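Local coordinates for protein fatty acid synthase 1, isoform A (Drosophila melanogaster, PDB 6FN6) that probably carries out the dehydration, enoyl-reduction and keto-reduction steps of long-chain fatty acid synthesis, as the modifying region of a multifunctional synthase, at residues A126-E137 / K961-R971; A668-I676 / E844-A855. All blocks are in the same frame, centred on the assembly; numbering follows the deposited sequence.

Interaction 1. Residues A126-E137 / K961-R971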
loop_
_atom_site.group_PDB
_atom_site.type_symbol
_atom_site.label_atom_id
_atom_site.label_comp_id
_atom_site.label_asym_id
_atom_site.label_seq_id
_atom_site.Cartn_x
_atom_site.Cartn_y
_atom_site.Cartn_z
ATOM N N ALA A 126 -19.172 -37.659 -11.551
ATOM C CA ALA A 126 -18.606 -38.395 -12.673
ATOM C C ALA A 126 -17.487 -39.292 -12.156
ATOM O O ALA A 126 -17.072 -39.168 -11.004
ATOM C CB ALA A 126 -18.094 -37.446 -13.742
ATOM N N LYS A 127 -16.999 -40.193 -13.004
ATOM C CA LYS A 127 -15.957 -41.126 -12.592
ATOM C C LYS A 127 -14.737 -40.364 -12.090
ATOM O O LYS A 127 -14.442 -39.270 -12.565
ATOM C CB LYS A 127 -15.566 -42.053 -13.749
ATOM C CG LYS A 127 -14.582 -43.147 -13.349
ATOM C CD LYS A 127 -14.472 -44.249 -14.397
ATOM C CE LYS A 127 -13.722 -45.450 -13.844
ATOM N NZ LYS A 127 -13.841 -46.641 -14.724
ATOM N N GLU A 128 -14.040 -40.943 -11.117
ATOM C CA GLU A 128 -12.825 -40.337 -10.592
ATOM C C GLU A 128 -11.713 -40.436 -11.625
ATOM O O GLU A 128 -11.755 -41.278 -12.523
ATOM C CB GLU A 128 -12.395 -41.004 -9.280
ATOM C CG GLU A 128 -11.673 -42.339 -9.437
ATOM C CD GLU A 128 -11.113 -42.853 -8.121
ATOM O OE1 GLU A 128 -10.261 -43.769 -8.151
ATOM O OE2 GLU A 128 -11.516 -42.332 -7.056
ATOM N N LEU A 129 -10.720 -39.568 -11.492
ATOM C CA LEU A 129 -9.591 -39.563 -12.404
ATOM C C LEU A 129 -8.461 -40.413 -11.839
ATOM O O LEU A 129 -8.152 -40.341 -10.649
ATOM C CB LEU A 129 -9.097 -38.136 -12.654
ATOM C CG LEU A 129 -10.132 -37.113 -13.127
ATOM C CD1 LEU A 129 -9.541 -35.706 -13.113
ATOM C CD2 LEU A 129 -10.625 -37.463 -14.512
ATOM N N GLY A 130 -7.860 -41.232 -12.695
ATOM C CA GLY A 130 -6.661 -41.961 -12.334
ATOM C C GLY A 130 -5.428 -41.131 -12.619
ATOM O O GLY A 130 -5.523 -40.034 -13.167
ATOM N N THR A 131 -4.263 -41.657 -12.261
ATOM C CA THR A 131 -3.015 -40.944 -12.492
ATOM C C THR A 131 -2.849 -40.588 -13.968
ATOM O O THR A 131 -2.428 -39.483 -14.298
ATOM C CB THR A 131 -1.797 -41.770 -12.021
ATOM O OG1 THR A 131 -0.589 -41.093 -12.384
ATOM C CG2 THR A 131 -1.800 -43.170 -12.637
ATOM N N ASN A 132 -3.210 -41.508 -14.855
ATOM C CA ASN A 132 -3.057 -41.278 -16.288
ATOM C C ASN A 132 -4.095 -40.289 -16.812
ATOM O O ASN A 132 -3.804 -39.489 -17.700
ATOM C CB ASN A 132 -3.152 -42.600 -17.052
ATOM C CG ASN A 132 -1.949 -43.493 -16.819
ATOM O OD1 ASN A 132 -0.817 -43.016 -16.713
ATOM N ND2 ASN A 132 -2.188 -44.798 -16.735
ATOM N N ASP A 133 -5.305 -40.346 -16.262
ATOM C CA ASP A 133 -6.349 -39.392 -16.624
ATOM C C ASP A 133 -5.921 -37.973 -16.271
ATOM O O ASP A 133 -6.049 -37.054 -17.077
ATOM C CB ASP A 133 -7.665 -39.720 -15.914
ATOM C CG ASP A 133 -8.210 -41.078 -16.293
ATOM O OD1 ASP A 133 -8.071 -41.468 -17.472
ATOM O OD2 ASP A 133 -8.784 -41.751 -15.411
ATOM N N VAL A 134 -5.423 -37.807 -15.051
ATOM C CA VAL A 134 -5.017 -36.502 -14.549
ATOM C C VAL A 134 -3.962 -35.872 -15.447
ATOM O O VAL A 134 -4.076 -34.708 -15.822
ATOM C CB VAL A 134 -4.506 -36.612 -13.100
ATOM C CG1 VAL A 134 -3.767 -35.344 -12.681
ATOM C CG2 VAL A 134 -5.652 -36.903 -12.155
ATOM N N TYR A 135 -2.926 -36.632 -15.776
ATOM C CA TYR A 135 -1.780 -36.063 -16.465
ATOM C C TYR A 135 -1.998 -35.998 -17.976
ATOM O O TYR A 135 -1.267 -35.307 -18.684
ATOM C CB TYR A 135 -0.515 -36.849 -16.116
ATOM C CG TYR A 135 -0.060 -36.555 -14.704
ATOM C CD1 TYR A 135 0.610 -35.375 -14.406
ATOM C CD2 TYR A 135 -0.328 -37.434 -13.667
ATOM C CE1 TYR A 135 1.011 -35.089 -13.117
ATOM C CE2 TYR A 135 0.071 -37.159 -12.377
ATOM C CZ TYR A 135 0.735 -35.982 -12.106
ATOM O OH TYR A 135 1.140 -35.705 -10.820
ATOM N N LYS A 136 -2.992 -36.724 -18.476
ATOM C CA LYS A 136 -3.441 -36.511 -19.844
ATOM C C LYS A 136 -4.081 -35.126 -19.930
ATOM O O LYS A 136 -3.808 -34.358 -20.852
ATOM C CB LYS A 136 -4.422 -37.595 -20.292
ATOM C CG LYS A 136 -5.174 -37.232 -21.560
ATOM C CD LYS A 136 -5.911 -38.414 -22.160
ATOM C CE LYS A 136 -6.462 -38.046 -23.527
ATOM N NZ LYS A 136 -7.379 -39.078 -24.075
ATOM N N GLU A 137 -4.934 -34.823 -18.957
ATOM C CA GLU A 137 -5.591 -33.522 -18.868
ATOM C C GLU A 137 -4.551 -32.405 -18.826
ATOM O O GLU A 137 -4.632 -31.435 -19.581
ATOM C CB GLU A 137 -6.490 -33.464 -17.626
ATOM C CG GLU A 137 -6.978 -32.070 -17.234
ATOM C CD GLU A 137 -7.860 -31.441 -18.295
ATOM O OE1 GLU A 137 -8.338 -32.176 -19.187
ATOM O OE2 GLU A 137 -8.079 -30.212 -18.238
ATOM N N LYS A 961 -14.809 -45.755 -19.676
ATOM C CA LYS A 961 -13.766 -46.591 -19.091
ATOM C C LYS A 961 -12.789 -45.754 -18.276
ATOM O O LYS A 961 -12.317 -46.185 -17.225
ATOM C CB LYS A 961 -13.008 -47.350 -20.187
ATOM C CG LYS A 961 -11.830 -48.187 -19.680
ATOM C CD LYS A 961 -11.008 -48.761 -20.827
ATOM C CE LYS A 961 -9.722 -49.398 -20.319
ATOM N NZ LYS A 961 -8.818 -49.803 -21.431
ATOM N N THR A 962 -12.481 -44.558 -18.770
ATOM C CA THR A 962 -11.511 -43.687 -18.116
ATOM C C THR A 962 -12.174 -42.469 -17.479
ATOM O O THR A 962 -13.217 -42.001 -17.940
ATOM C CB THR A 962 -10.433 -43.198 -19.110
ATOM O OG1 THR A 962 -10.992 -42.208 -19.984
ATOM C CG2 THR A 962 -9.887 -44.355 -19.936
ATOM N N GLY A 963 -11.558 -41.969 -16.410
ATOM C CA GLY A 963 -12.012 -40.760 -15.749
ATOM C C GLY A 963 -11.995 -39.572 -16.692
ATOM O O GLY A 963 -12.863 -38.702 -16.636
ATOM N N TYR A 964 -10.987 -39.524 -17.556
ATOM C CA TYR A 964 -10.890 -38.459 -18.544
ATOM C C TYR A 964 -12.142 -38.401 -19.424
ATOM O O TYR A 964 -12.642 -37.318 -19.736
ATOM C CB TYR A 964 -9.652 -38.646 -19.419
ATOM C CG TYR A 964 -9.469 -37.530 -20.413
ATOM C CD1 TYR A 964 -9.002 -36.285 -20.009
ATOM C CD2 TYR A 964 -9.786 -37.708 -21.753
ATOM C CE1 TYR A 964 -8.839 -35.258 -20.910
ATOM C CE2 TYR A 964 -9.628 -36.682 -22.662
ATOM C CZ TYR A 964 -9.154 -35.459 -22.234
ATOM O OH TYR A 964 -8.992 -34.432 -23.132
ATOM N N GLN A 965 -12.631 -39.567 -19.842
ATOM C CA GLN A 965 -13.866 -39.654 -20.615
ATOM C C GLN A 965 -15.008 -39.013 -19.841
ATOM O O GLN A 965 -15.692 -38.126 -20.347
ATOM C CB GLN A 965 -14.201 -41.111 -20.943
ATOM C CG GLN A 965 -13.417 -41.687 -22.111
ATOM C CD GLN A 965 -13.420 -43.204 -22.120
ATOM O OE1 GLN A 965 -14.111 -43.841 -21.325
ATOM N NE2 GLN A 965 -12.652 -43.788 -23.030
ATOM N N GLY A 966 -15.223 -39.487 -18.617
ATOM C CA GLY A 966 -16.261 -38.944 -17.764
ATOM C C GLY A 966 -16.100 -37.447 -17.561
ATOM O O GLY A 966 -17.086 -36.715 -17.465
ATOM N N LEU A 967 -14.850 -36.996 -17.496
ATOM C CA LEU A 967 -14.549 -35.579 -17.329
ATOM C C LEU A 967 -15.066 -34.764 -18.508
ATOM O O LEU A 967 -15.769 -33.769 -18.329
ATOM C CB LEU A 967 -13.040 -35.368 -17.169
ATOM C CG LEU A 967 -12.540 -33.920 -17.110
ATOM C CD1 LEU A 967 -13.212 -33.152 -15.980
ATOM C CD2 LEU A 967 -11.025 -33.882 -16.958
ATOM N N MET A 968 -14.716 -35.191 -19.715
ATOM C CA MET A 968 -15.107 -34.474 -20.922
ATOM C C MET A 968 -16.626 -34.450 -21.076
ATOM O O MET A 968 -17.203 -33.444 -21.491
ATOM C CB MET A 968 -14.459 -35.112 -22.152
ATOM C CG MET A 968 -12.945 -34.935 -22.217
ATOM S SD MET A 968 -12.395 -33.218 -22.084
ATOM C CE MET A 968 -13.296 -32.455 -23.433
ATOM N N ILE A 969 -17.269 -35.562 -20.743
ATOM C CA ILE A 969 -18.718 -35.654 -20.846
ATOM C C ILE A 969 -19.337 -34.678 -19.851
ATOM O O ILE A 969 -20.288 -33.968 -20.178
ATOM C CB ILE A 969 -19.206 -37.105 -20.615
ATOM C CG1 ILE A 969 -18.669 -38.019 -21.721
ATOM C CG2 ILE A 969 -20.733 -37.169 -20.564
ATOM C CD1 ILE A 969 -18.842 -39.498 -21.447
ATOM N N ARG A 970 -18.794 -34.647 -18.638
ATOM C CA ARG A 970 -19.279 -33.733 -17.612
ATOM C C ARG A 970 -19.143 -32.288 -18.085
ATOM O O ARG A 970 -20.060 -31.483 -17.931
ATOM C CB ARG A 970 -18.520 -33.932 -16.296
ATOM C CG ARG A 970 -19.070 -33.088 -15.157
ATOM C CD ARG A 970 -18.380 -33.371 -13.833
ATOM N NE ARG A 970 -16.984 -32.942 -13.828
ATOM C CZ ARG A 970 -16.588 -31.680 -13.705
ATOM N NH1 ARG A 970 -17.482 -30.705 -13.604
ATOM N NH2 ARG A 970 -15.295 -31.387 -13.705
ATOM N N ARG A 971 -17.992 -31.968 -18.670
ATOM C CA ARG A 971 -17.737 -30.621 -19.159
ATOM C C ARG A 971 -18.688 -30.245 -20.296
ATOM O O ARG A 971 -19.178 -29.116 -20.352
ATOM C CB ARG A 971 -16.285 -30.494 -19.622
ATOM C CG ARG A 971 -15.271 -30.523 -18.487
ATOM C CD ARG A 971 -13.848 -30.380 -19.002
ATOM N NE ARG A 971 -12.893 -30.148 -17.920
ATOM C CZ ARG A 971 -11.580 -30.340 -18.020
ATOM N NH1 ARG A 971 -11.048 -30.772 -19.156
ATOM N NH2 ARG A 971 -10.794 -30.100 -16.980
HETATM O O HOH W 1 -14.441 -37.594 -14.538
HETATM O O HOH W 2 -9.178 -41.382 -22.167
#
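Tyr964 lies across helix 131-137, its side chain meeting Asp133, Lys136 and Glu137 in turn. CB comes 3.8 Å from Asp133 OD1. With CG swung away from the backbone N of Tyr964 (chi1 -177°), the ring passes across the Lys136 and Glu137 side chains at about a right angle. CG and CD2 pass beneath the aliphatic chain of Lys136, whose extended form brings CE over the ring in a CH-pi contact, 3.9 Å from CE to the Tyr964 centroid. Met968 CG covers the opposite face. Further out, Glu137 OE1 lies at the ring edge, near its plane, 3.6 Å from Tyr964 CE1, and OH at the tip bonds to Glu939 and Arg188. Beyond the ring, the Glu137 carboxylate forms a salt bridge with Arg971, NH1 reaching OE1 at 3.1 Å from above the carboxylate plane and NH2 making a weak bond to OE2. The two flat groups are turned 65° apart. Arg141 and Arg188 also pair with Glu137, which probably stabilises its negative charge. At the start of helix 963-971, whose Thr962 and Gln965 form a capping box, Asp133 OD2 takes a weak bond from Gly963 N and a straight one from Gly130 N (2.9 Å, 172°). The carboxylate thus lies where a helix N-terminus would favour it. Gly963 CA makes a CA-H...O contact with Glu128 O, 3.3 Å away. Lys127, stretched out, donates from NZ to Lys961 O at 3.0 Å, while one water bridges Lys127 O and Gly963 O. The contact is an interdomain one: the edge strand and first helix of what is predicted to be the C-terminal hotdog fold of the dehydratase dock on the helix between strands 951-955 and 978-982 of the Rossmann-type ketoreductase.

Interaction 2. Residues A668-I676 / E844-A855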
loop_
_atom_site.group_PDB
_atom_site.type_symbol
_atom_site.label_atom_id
_atom_site.label_comp_id
_atom_site.label_asym_id
_atom_site.label_seq_id
_atom_site.Cartn_x
_atom_site.Cartn_y
_atom_site.Cartn_z
ATOM N N ALA A 668 -26.517 -5.910 -29.038
ATOM C CA ALA A 668 -26.328 -4.931 -27.972
ATOM C C ALA A 668 -27.503 -4.925 -26.996
ATOM O O ALA A 668 -28.631 -5.256 -27.364
ATOM C CB ALA A 668 -26.131 -3.544 -28.565
ATOM N N SER A 669 -27.225 -4.559 -25.747
ATOM C CA SER A 669 -28.254 -4.445 -24.717
ATOM C C SER A 669 -28.912 -3.064 -24.746
ATOM O O SER A 669 -28.219 -2.046 -24.760
ATOM C CB SER A 669 -27.654 -4.711 -23.336
ATOM O OG SER A 669 -28.594 -4.440 -22.311
ATOM N N LYS A 670 -30.243 -3.029 -24.749
ATOM C CA LYS A 670 -30.969 -1.765 -24.865
ATOM C C LYS A 670 -30.620 -0.823 -23.722
ATOM O O LYS A 670 -30.572 0.393 -23.905
ATOM C CB LYS A 670 -32.480 -1.996 -24.877
ATOM C CG LYS A 670 -32.980 -2.917 -25.979
ATOM C CD LYS A 670 -34.487 -3.107 -25.884
ATOM C CE LYS A 670 -34.991 -4.176 -26.844
ATOM N NZ LYS A 670 -34.907 -3.747 -28.268
ATOM N N ARG A 671 -30.372 -1.384 -22.544
ATOM C CA ARG A 671 -30.021 -0.572 -21.389
ATOM C C ARG A 671 -28.778 0.250 -21.693
ATOM O O ARG A 671 -28.674 1.406 -21.282
ATOM C CB ARG A 671 -29.794 -1.442 -20.153
ATOM C CG ARG A 671 -31.022 -2.221 -19.709
ATOM C CD ARG A 671 -30.762 -2.938 -18.396
ATOM N NE ARG A 671 -29.749 -3.982 -18.530
ATOM C CZ ARG A 671 -30.011 -5.271 -18.727
ATOM N NH1 ARG A 671 -31.264 -5.704 -18.821
ATOM N NH2 ARG A 671 -29.012 -6.136 -18.832
ATOM N N MET A 672 -27.834 -0.351 -22.411
ATOM C CA MET A 672 -26.600 0.338 -22.757
ATOM C C MET A 672 -26.578 0.746 -24.231
ATOM O O MET A 672 -25.708 0.324 -24.992
ATOM C CB MET A 672 -25.394 -0.546 -22.423
ATOM C CG MET A 672 -25.060 -0.571 -20.934
ATOM S SD MET A 672 -24.012 -1.951 -20.433
ATOM C CE MET A 672 -25.169 -3.317 -20.504
ATOM N N MET A 673 -27.539 1.580 -24.617
ATOM C CA MET A 673 -27.578 2.153 -25.960
ATOM C C MET A 673 -28.100 3.586 -25.944
ATOM O O MET A 673 -28.989 3.933 -25.167
ATOM C CB MET A 673 -28.436 1.322 -26.922
ATOM C CG MET A 673 -27.807 0.015 -27.360
ATOM S SD MET A 673 -28.598 -0.685 -28.830
ATOM C CE MET A 673 -30.141 -1.304 -28.190
ATOM N N TRP A 674 -27.532 4.412 -26.815
ATOM C CA TRP A 674 -27.985 5.783 -26.996
ATOM C C TRP A 674 -28.363 5.963 -28.463
ATOM O O TRP A 674 -27.699 5.421 -29.345
ATOM C CB TRP A 674 -26.895 6.785 -26.612
ATOM C CG TRP A 674 -26.315 6.591 -25.249
ATOM C CD1 TRP A 674 -26.651 7.264 -24.109
ATOM C CD2 TRP A 674 -25.277 5.674 -24.882
ATOM N NE1 TRP A 674 -25.890 6.817 -23.055
ATOM C CE2 TRP A 674 -25.039 5.842 -23.504
ATOM C CE3 TRP A 674 -24.528 4.728 -25.586
ATOM C CZ2 TRP A 674 -24.084 5.097 -22.816
ATOM C CZ3 TRP A 674 -23.580 3.989 -24.901
ATOM C CH2 TRP A 674 -23.367 4.177 -23.531
ATOM N N GLN A 675 -29.426 6.713 -28.731
ATOM C CA GLN A 675 -29.765 7.048 -30.109
ATOM C C GLN A 675 -28.934 8.247 -30.541
ATOM O O GLN A 675 -28.964 9.296 -29.899
ATOM C CB GLN A 675 -31.258 7.336 -30.268
ATOM C CG GLN A 675 -32.136 6.097 -30.169
ATOM C CD GLN A 675 -33.425 6.224 -30.962
ATOM O OE1 GLN A 675 -33.510 7.000 -31.914
ATOM N NE2 GLN A 675 -34.433 5.448 -30.580
ATOM N N ILE A 676 -28.189 8.081 -31.628
ATOM C CA ILE A 676 -27.275 9.117 -32.086
ATOM C C ILE A 676 -28.062 10.401 -32.347
ATOM O O ILE A 676 -29.112 10.365 -32.989
ATOM C CB ILE A 676 -26.507 8.674 -33.347
ATOM C CG1 ILE A 676 -25.775 7.351 -33.093
ATOM C CG2 ILE A 676 -25.511 9.756 -33.767
ATOM C CD1 ILE A 676 -25.103 6.761 -34.323
ATOM N N GLU A 844 -28.264 -4.256 -12.894
ATOM C CA GLU A 844 -28.875 -3.498 -13.983
ATOM C C GLU A 844 -29.002 -2.004 -13.690
ATOM O O GLU A 844 -28.710 -1.173 -14.550
ATOM C CB GLU A 844 -30.260 -4.068 -14.302
ATOM C CG GLU A 844 -30.233 -5.444 -14.956
ATOM C CD GLU A 844 -29.904 -6.557 -13.979
ATOM O OE1 GLU A 844 -29.801 -6.277 -12.764
ATOM O OE2 GLU A 844 -29.746 -7.714 -14.426
ATOM N N GLU A 845 -29.441 -1.663 -12.483
ATOM C CA GLU A 845 -29.727 -0.270 -12.150
ATOM C C GLU A 845 -28.498 0.612 -12.341
ATOM O O GLU A 845 -28.614 1.769 -12.749
ATOM C CB GLU A 845 -30.236 -0.150 -10.714
ATOM C CG GLU A 845 -30.543 1.283 -10.286
ATOM C CD GLU A 845 -31.481 1.998 -11.246
ATOM O OE1 GLU A 845 -32.275 1.316 -11.931
ATOM O OE2 GLU A 845 -31.421 3.244 -11.318
ATOM N N MET A 846 -27.325 0.065 -12.039
ATOM C CA MET A 846 -26.076 0.798 -12.212
ATOM C C MET A 846 -25.848 1.113 -13.689
ATOM O O MET A 846 -25.397 2.205 -14.040
ATOM C CB MET A 846 -24.902 -0.005 -11.649
ATOM C CG MET A 846 -23.632 0.803 -11.456
ATOM S SD MET A 846 -23.859 2.223 -10.365
ATOM C CE MET A 846 -23.653 3.564 -11.530
ATOM N N GLN A 847 -26.156 0.145 -14.549
ATOM C CA GLN A 847 -26.043 0.331 -15.992
ATOM C C GLN A 847 -26.969 1.443 -16.473
ATOM O O GLN A 847 -26.591 2.267 -17.303
ATOM C CB GLN A 847 -26.371 -0.968 -16.732
ATOM C CG GLN A 847 -25.394 -2.101 -16.482
ATOM C CD GLN A 847 -25.955 -3.448 -16.894
ATOM O OE1 GLN A 847 -27.084 -3.541 -17.377
ATOM N NE2 GLN A 847 -25.164 -4.500 -16.713
ATOM N N ASN A 848 -28.187 1.460 -15.946
ATOM C CA ASN A 848 -29.182 2.440 -16.363
ATOM C C ASN A 848 -28.826 3.843 -15.887
ATOM O O ASN A 848 -29.162 4.828 -16.543
ATOM C CB ASN A 848 -30.561 2.044 -15.837
ATOM C CG ASN A 848 -31.141 0.852 -16.571
ATOM O OD1 ASN A 848 -31.148 0.809 -17.803
ATOM N ND2 ASN A 848 -31.621 -0.131 -15.818
ATOM N N GLN A 849 -28.153 3.937 -14.746
ATOM C CA GLN A 849 -27.762 5.235 -14.213
ATOM C C GLN A 849 -26.643 5.856 -15.048
ATOM O O GLN A 849 -26.714 7.030 -15.412
ATOM C CB GLN A 849 -27.330 5.116 -12.750
ATOM C CG GLN A 849 -26.895 6.439 -12.134
ATOM C CD GLN A 849 -28.004 7.479 -12.160
ATOM O OE1 GLN A 849 -27.936 8.460 -12.899
ATOM N NE2 GLN A 849 -29.036 7.264 -11.353
ATOM N N VAL A 850 -25.611 5.071 -15.347
ATOM C CA VAL A 850 -24.450 5.591 -16.061
ATOM C C VAL A 850 -24.859 6.086 -17.445
ATOM O O VAL A 850 -24.385 7.127 -17.901
ATOM C CB VAL A 850 -23.321 4.533 -16.169
ATOM C CG1 VAL A 850 -22.777 4.189 -14.793
ATOM C CG2 VAL A 850 -23.808 3.278 -16.868
ATOM N N VAL A 851 -25.739 5.348 -18.112
ATOM C CA VAL A 851 -26.179 5.736 -19.445
ATOM C C VAL A 851 -27.010 7.011 -19.343
ATOM O O VAL A 851 -26.968 7.863 -20.230
ATOM C CB VAL A 851 -26.967 4.601 -20.138
ATOM C CG1 VAL A 851 -26.086 3.373 -20.307
ATOM C CG2 VAL A 851 -28.223 4.251 -19.358
ATOM N N SER A 852 -27.760 7.143 -18.252
ATOM C CA SER A 852 -28.524 8.360 -17.999
ATOM C C SER A 852 -27.574 9.545 -17.879
ATOM O O SER A 852 -27.823 10.613 -18.438
ATOM C CB SER A 852 -29.367 8.225 -16.730
ATOM O OG SER A 852 -30.223 7.100 -16.804
ATOM N N LEU A 853 -26.482 9.347 -17.147
ATOM C CA LEU A 853 -25.478 10.390 -16.975
ATOM C C LEU A 853 -24.908 10.805 -18.326
ATOM O O LEU A 853 -24.801 11.995 -18.625
ATOM C CB LEU A 853 -24.353 9.909 -16.054
ATOM C CG LEU A 853 -24.438 10.331 -14.585
ATOM C CD1 LEU A 853 -25.793 9.997 -13.992
ATOM C CD2 LEU A 853 -23.330 9.681 -13.773
ATOM N N VAL A 854 -24.543 9.819 -19.139
ATOM C CA VAL A 854 -24.018 10.089 -20.468
ATOM C C VAL A 854 -25.109 10.735 -21.310
ATOM O O VAL A 854 -24.860 11.699 -22.030
ATOM C CB VAL A 854 -23.490 8.799 -21.136
ATOM C CG1 VAL A 854 -23.025 9.073 -22.566
ATOM C CG2 VAL A 854 -22.361 8.198 -20.317
ATOM N N ALA A 855 -26.325 10.210 -21.197
ATOM C CA ALA A 855 -27.449 10.730 -21.963
ATOM C C ALA A 855 -27.683 12.203 -21.637
ATOM O O ALA A 855 -27.792 13.037 -22.538
ATOM C CB ALA A 855 -28.703 9.916 -21.683
#
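Arg671 reaches from the turn between two strands to the first turns of helix 844-855 and gives up more surface to the contact than any other residue. Its NE donates to Gln847 OE1 at 2.9 Å, almost straight on to the carbonyl (C=O...N angle 176°), with guanidinium and amide only 21° from coplanar. Glu844 CG sits 3.8 Å over the centre of the guanidinium of Arg671, Ser669 OG lies against the other face, and Asn848 OD1 flanks the start of the chain, 3.5 Å from Arg671 CB. The bend at chi3 (-66°) turns the guanidinium back toward Gln847 and Glu844. The other branch of the Gln847 amide, NE2, donates to Val839 O, which holds the amide's rotation. Cutting the Arg671 side chain back to an alanine here is likely to leave Gln847 OE1 without this donor and Glu844 CG without the flat group it covers. This is the junction of two parts of a medium-chain dehydrogenase/reductase fold, as expected for an enoyl reductase: strand 673-675 belongs to the mixed sheet of the GroES-like part, and the helix comes after the last strand of the parallel Rossmann sheet. Trp674, on that mixed-sheet strand, points its indole at the helix. NE1 donates to Val851 O at 3.2 Å, the oxygen lying near the ring plane, and this same carbonyl also accepts the helical bond from Ala855 N. Val851 fills the space between Trp674 and the turn: CG1 is 3.6 Å from Trp674 CZ2 and also meets Met672 CG and the carbonyl oxygen of Arg671. Val854 CG1 meets the indole at Trp674 CE2, 3.9 Å away, and Ala855 CB approaches CD1. Pro689 and Ser693 of helix 689-702 also touch Trp674, while Met672 CE rests against the amide of Gln847.

The two interactions lie in separate places, their centres 45 Å apart and their nearest atoms about 25 Å, without touching. They share no helix, strand or sheet. Along the chain the order is 126-137, 668-676, 844-855, 961-971, so both segments of interaction 2 fall within the long stretch whose ends interaction 1 brings together. Interaction 2 is internal to the enoyl reductase, tying its mixed sheet to a helix that follows its Rossmann sheet. Interaction 1 joins different domains, dehydratase to ketoreductase, through segments 824 residues apart in sequence at their closest ends. One contact therefore lies within a single enzyme domain, while the other joins two domains of the modifying region.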